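Local coordinates for protein sucrose 6(F)-phosphate phosphorylase (Thermoanaerobacterium thermosaccharolyticum DSM 571, PDB 6S9V) that is a phosphorylase of the alpha-amylase family, with a beta/alpha TIM-barrel catalytic domain and a C-terminal antiparallel beta-sheet domain, at residues D372-L376 / V433-L437; K439-F443 / V498-V502. One frame throughout, in Å; residues are numbered along the deposited sequence.

Interaction 1 of 2, residues D372-L376 / V433-L437; sequences DDAYL and VVQRL
Helices 372-384 and 432-446 pack side by side in the outer layer of the TIM barrel, with Leu376 and Val433 touching between them. The segments run nearly parallel, at 21°, and the axes of the two segments come within 10.4 Å of each other. Leu376 CD2 touches Val433 CG2 at 3.6 Å, while its other methyl, CD1, lies against the backbone of Leu437. CG2 of Val433 also approaches the edge of the Tyr375 ring. Leu437 CD2 reaches the phenol end of that ring, 3.9 Å from Tyr375 OH. This hydroxyl is hydrogen-bonded outside the contact, to Gly395 O and Arg379.

Arg436 reaches across to the other helix. The bend at chi3 (67°) turns its guanidinium toward Asp373, with Leu376 CG over one face. Arg436 NH1 lies 2.9 Å from Asp373 OD1 and Arg436 NH2 3.1 Å from the same atom, an end-on salt bridge on one oxygen. The two nitrogens come from opposite faces of the carboxylate plane, and the carboxylate and guanidinium planes are 64° apart. Arg436 NH2 is also paired with the C-terminal carboxylate of Val502. One water links Asp372 OD2 to Arg436 NH1, and a second links the same oxygen to Val433 N. Asp372 OD1 is hydrogen-bonded to Tyr365 OH.

Two carboxylates, of Asp373 and of the C terminus, probably share the arginine charge, and the salt bridge with Leu376 over one face would limit how the guanidinium turns.

Interaction 2 of 2, residues K439-F443 / V498-V502; sequences KLIRF and VKYLV
Tyr500 carries most of this contact, reaching from edge strand 497-501 to helix 432-446. The aromatic part is its meeting with Phe443. The ring centroids are 5.5 Å apart and the planes lie at 55°, so the pair is oblique. Tyr500 CD2 lies over one face of the Phe443 ring, toward its rim. Tyr500 CE2 comes 4.0 Å from Phe443 CB. Phe443 holds CG anti to its N (chi1 -176°), which carries its ring out toward the sheet alongside Tyr500.

The aliphatic contacts involve Lys439 and Leu440. The extended Lys439 chain slides past the tyrosine in the opposite direction, with CE 3.8 Å from Tyr500 CE1. Leu440 crosses the tyrosine at about a right angle, and its CA lies near the edge of the ring. One Leu440 methyl, CD1, also packs on Val502 CG1 at 4.1 Å. Val502 CG2 in turn sits over one face of the Tyr500 ring.

One polar pair comes close without bonding across the contact. Tyr500 OH is 3.1 Å from Leu440 N, but the angle is too poor for a hydrogen bond.

Strand 497-501 pairs with strand 485-491, where Tyr500 bonds through its backbone to Ile488. Phe443 meets Tyr490 of that strand edge-to-face. Leu440 packs on Arg379 and Phe383 of helix 372-384. Tyr500 thus meets helix 432-446, and the C-terminal Val502 touches both that helix and Leu376 of helix 372-384.

In the fold
The first seven barrel strands and their helices precede helix 372-384. After it come the last barrel strand, 388-392, and several short helices; helix 432-446 then returns beside it and closes interaction 1. Interaction 2 opens further along that same helix. Its loop runs through the first four strands of the antiparallel sheet and closes on the fifth, 497-501, just before the C terminus. The two loops are in series and neither nest nor cross. Their centres are about 11 Å apart, and they touch where Val502 meets Leu376 and Arg436. Helix 432-446 thus joins the helical layer of the barrel to the C-terminal beta domain.

Interaction 1 of 2, residues D372-L376 / V433-L437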
loop_
_atom_site.group_PDB
_atom_site.type_symbol
_atom_site.label_atom_id
_atom_site.label_comp_id
_atom_site.label_asym_id
_atom_site.label_seq_id
_atom_site.Cartn_x
_atom_site.Cartn_y
_atom_site.Cartn_z
ATOM N N ASP A 372 18.079 -2.859 16.311
ATOM C CA ASP A 372 16.955 -2.225 17.001
ATOM C C ASP A 372 17.053 -0.709 16.940
ATOM O O ASP A 372 16.065 -0.013 16.682
ATOM C CB ASP A 372 16.922 -2.643 18.472
ATOM C CG ASP A 372 16.506 -4.084 18.685
ATOM O OD1 ASP A 372 16.250 -4.802 17.703
ATOM O OD2 ASP A 372 16.460 -4.503 19.866
ATOM N N ASP A 373 18.243 -0.177 17.239
ATOM C CA ASP A 373 18.414 1.271 17.302
ATOM C C ASP A 373 18.194 1.905 15.937
ATOM O O ASP A 373 17.516 2.933 15.826
ATOM C CB ASP A 373 19.808 1.586 17.854
ATOM C CG ASP A 373 19.958 1.190 19.328
ATOM O OD1 ASP A 373 18.943 1.167 20.052
ATOM O OD2 ASP A 373 21.081 0.844 19.753
ATOM N N ALA A 374 18.751 1.307 14.883
ATOM C CA ALA A 374 18.529 1.824 13.539
ATOM C C ALA A 374 17.058 1.718 13.147
ATOM O O ALA A 374 16.516 2.605 12.470
ATOM C CB ALA A 374 19.404 1.072 12.541
ATOM N N TYR A 375 16.394 0.646 13.579
ATOM C CA TYR A 375 14.989 0.461 13.245
ATOM C C TYR A 375 14.119 1.500 13.940
ATOM O O TYR A 375 13.213 2.072 13.322
ATOM C CB TYR A 375 14.545 -0.950 13.623
ATOM C CG TYR A 375 13.095 -1.205 13.326
ATOM C CD1 TYR A 375 12.580 -0.965 12.058
ATOM C CD2 TYR A 375 12.234 -1.678 14.304
ATOM C CE1 TYR A 375 11.257 -1.193 11.775
ATOM C CE2 TYR A 375 10.898 -1.914 14.021
ATOM C CZ TYR A 375 10.417 -1.665 12.755
ATOM O OH TYR A 375 9.083 -1.875 12.462
ATOM N N LEU A 376 14.381 1.769 15.221
ATOM C CA LEU A 376 13.662 2.843 15.900
ATOM C C LEU A 376 13.972 4.191 15.256
ATOM O O LEU A 376 13.089 5.045 15.134
ATOM C CB LEU A 376 14.010 2.863 17.385
ATOM C CG LEU A 376 13.077 2.090 18.317
ATOM C CD1 LEU A 376 11.647 2.619 18.258
ATOM C CD2 LEU A 376 13.094 0.624 17.964
ATOM N N VAL A 433 12.419 -4.109 21.676
ATOM C CA VAL A 433 12.306 -3.264 20.491
ATOM C C VAL A 433 10.845 -2.928 20.204
ATOM O O VAL A 433 10.534 -1.818 19.751
ATOM C CB VAL A 433 12.980 -3.928 19.271
ATOM C CG1 VAL A 433 12.281 -5.237 18.903
ATOM C CG2 VAL A 433 12.980 -2.963 18.085
ATOM N N VAL A 434 9.927 -3.859 20.476
ATOM C CA VAL A 434 8.512 -3.598 20.241
ATOM C C VAL A 434 7.970 -2.619 21.278
ATOM O O VAL A 434 7.208 -1.700 20.949
ATOM C CB VAL A 434 7.722 -4.919 20.244
ATOM C CG1 VAL A 434 6.221 -4.657 20.135
ATOM C CG2 VAL A 434 8.196 -5.811 19.107
ATOM N N GLN A 435 8.359 -2.786 22.543
ATOM C CA GLN A 435 7.917 -1.838 23.561
ATOM C C GLN A 435 8.443 -0.435 23.266
ATOM O O GLN A 435 7.732 0.557 23.470
ATOM C CB GLN A 435 8.352 -2.311 24.949
ATOM C CG GLN A 435 7.524 -3.486 25.523
ATOM C CD GLN A 435 6.026 -3.178 25.694
ATOM O OE1 GLN A 435 5.644 -2.111 26.183
ATOM N NE2 GLN A 435 5.176 -4.130 25.300
ATOM N N ARG A 436 9.680 -0.328 22.768
ATOM C CA ARG A 436 10.197 0.981 22.369
ATOM C C ARG A 436 9.390 1.569 21.223
ATOM O O ARG A 436 9.110 2.774 21.205
ATOM C CB ARG A 436 11.666 0.883 21.964
ATOM C CG ARG A 436 12.608 0.579 23.101
ATOM C CD ARG A 436 13.995 0.280 22.560
ATOM N NE ARG A 436 14.605 1.453 21.944
ATOM C CZ ARG A 436 15.715 1.423 21.211
ATOM N NH1 ARG A 436 16.338 0.269 20.985
ATOM N NH2 ARG A 436 16.205 2.548 20.704
ATOM N N LEU A 437 9.027 0.739 20.240
ATOM C CA LEU A 437 8.248 1.225 19.108
ATOM C C LEU A 437 6.854 1.669 19.541
ATOM O O LEU A 437 6.338 2.680 19.043
ATOM C CB LEU A 437 8.151 0.141 18.037
ATOM C CG LEU A 437 7.326 0.463 16.789
ATOM C CD1 LEU A 437 7.735 1.795 16.163
ATOM C CD2 LEU A 437 7.459 -0.688 15.776
HETATM O O HOH W 1 15.777 -2.516 21.684
HETATM O O HOH W 2 14.612 -6.250 21.287
#

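Interaction 2 of 2, residues K439-F443 / V498-V502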
loop_
_atom_site.group_PDB
_atom_site.type_symbol
_atom_site.label_atom_id
_atom_site.label_comp_id
_atom_site.label_asym_id
_atom_site.label_seq_id
_atom_site.Cartn_x
_atom_site.Cartn_y
_atom_site.Cartn_z
ATOM N N LYS A 439 5.977 2.893 22.435
ATOM C CA LYS A 439 6.113 4.179 23.116
ATOM C C LYS A 439 6.286 5.315 22.110
ATOM O O LYS A 439 5.690 6.396 22.262
ATOM C CB LYS A 439 7.294 4.130 24.092
ATOM C CG LYS A 439 7.405 5.360 24.975
ATOM C CD LYS A 439 8.503 5.222 26.022
ATOM C CE LYS A 439 8.676 6.519 26.804
ATOM N NZ LYS A 439 9.760 6.419 27.830
ATOM N N LEU A 440 7.099 5.085 21.078
ATOM C CA LEU A 440 7.286 6.084 20.034
ATOM C C LEU A 440 5.982 6.350 19.298
ATOM O O LEU A 440 5.648 7.506 19.010
ATOM C CB LEU A 440 8.358 5.624 19.045
ATOM C CG LEU A 440 8.627 6.543 17.850
ATOM C CD1 LEU A 440 9.186 7.885 18.329
ATOM C CD2 LEU A 440 9.561 5.881 16.855
ATOM N N ILE A 441 5.234 5.291 18.973
ATOM C CA ILE A 441 3.956 5.471 18.290
ATOM C C ILE A 441 3.027 6.336 19.130
ATOM O O ILE A 441 2.411 7.291 18.632
ATOM C CB ILE A 441 3.320 4.106 17.969
ATOM C CG1 ILE A 441 4.082 3.415 16.838
ATOM C CG2 ILE A 441 1.868 4.290 17.595
ATOM C CD1 ILE A 441 3.696 1.949 16.645
ATOM N N ARG A 442 2.892 6.004 20.415
ATOM C CA ARG A 442 1.988 6.772 21.261
ATOM C C ARG A 442 2.451 8.216 21.409
ATOM O O ARG A 442 1.616 9.129 21.483
ATOM C CB ARG A 442 1.814 6.100 22.623
ATOM C CG ARG A 442 1.055 4.775 22.507
ATOM C CD ARG A 442 0.217 4.503 23.747
ATOM N NE ARG A 442 0.989 4.007 24.866
ATOM C CZ ARG A 442 0.551 3.945 26.119
ATOM N NH1 ARG A 442 -0.676 4.357 26.445
ATOM N NH2 ARG A 442 1.354 3.461 27.051
ATOM N N PHE A 443 3.764 8.454 21.445
ATOM C CA PHE A 443 4.236 9.832 21.423
ATOM C C PHE A 443 3.776 10.546 20.156
ATOM O O PHE A 443 3.299 11.689 20.212
ATOM C CB PHE A 443 5.758 9.903 21.527
ATOM C CG PHE A 443 6.278 11.317 21.593
ATOM C CD1 PHE A 443 6.279 12.010 22.793
ATOM C CD2 PHE A 443 6.727 11.959 20.451
ATOM C CE1 PHE A 443 6.734 13.330 22.861
ATOM C CE2 PHE A 443 7.197 13.269 20.512
ATOM C CZ PHE A 443 7.200 13.949 21.718
ATOM N N VAL A 498 12.145 18.576 27.895
ATOM C CA VAL A 498 12.399 17.227 28.375
ATOM C C VAL A 498 13.012 16.417 27.244
ATOM O O VAL A 498 12.700 16.620 26.066
ATOM C CB VAL A 498 11.095 16.561 28.875
ATOM C CG1 VAL A 498 11.294 15.071 29.113
ATOM C CG2 VAL A 498 10.595 17.258 30.136
ATOM N N LYS A 499 13.897 15.499 27.611
ATOM C CA LYS A 499 14.592 14.647 26.659
ATOM C C LYS A 499 14.007 13.242 26.713
ATOM O O LYS A 499 14.040 12.593 27.763
ATOM C CB LYS A 499 16.087 14.639 26.975
ATOM C CG LYS A 499 16.957 14.116 25.864
ATOM C CD LYS A 499 18.433 14.340 26.173
ATOM C CE LYS A 499 18.846 15.797 25.986
ATOM N NZ LYS A 499 18.913 16.198 24.552
ATOM N N TYR A 500 13.487 12.772 25.580
ATOM C CA TYR A 500 12.928 11.426 25.432
ATOM C C TYR A 500 13.901 10.608 24.594
ATOM O O TYR A 500 14.030 10.832 23.383
ATOM C CB TYR A 500 11.537 11.493 24.794
ATOM C CG TYR A 500 10.982 10.220 24.164
ATOM C CD1 TYR A 500 11.358 8.954 24.599
ATOM C CD2 TYR A 500 10.066 10.302 23.126
ATOM C CE1 TYR A 500 10.837 7.807 23.998
ATOM C CE2 TYR A 500 9.545 9.176 22.530
ATOM C CZ TYR A 500 9.931 7.930 22.967
ATOM O OH TYR A 500 9.403 6.821 22.343
ATOM N N LEU A 501 14.582 9.660 25.234
ATOM C CA LEU A 501 15.480 8.764 24.517
ATOM C C LEU A 501 14.660 7.619 23.937
ATOM O O LEU A 501 14.133 6.783 24.677
ATOM C CB LEU A 501 16.579 8.254 25.441
ATOM C CG LEU A 501 17.568 7.266 24.815
ATOM C CD1 LEU A 501 18.378 7.907 23.694
ATOM C CD2 LEU A 501 18.488 6.725 25.887
ATOM N N VAL A 502 14.566 7.572 22.614
ATOM C CA VAL A 502 13.698 6.622 21.931
ATOM C C VAL A 502 14.327 5.244 22.009
ATOM O O VAL A 502 13.620 4.245 22.167
ATOM C CB VAL A 502 13.459 7.034 20.471
ATOM C CG1 VAL A 502 12.586 6.003 19.747
ATOM C CG2 VAL A 502 12.820 8.417 20.417
ATOM O OXT VAL A 502 15.550 5.117 21.925
#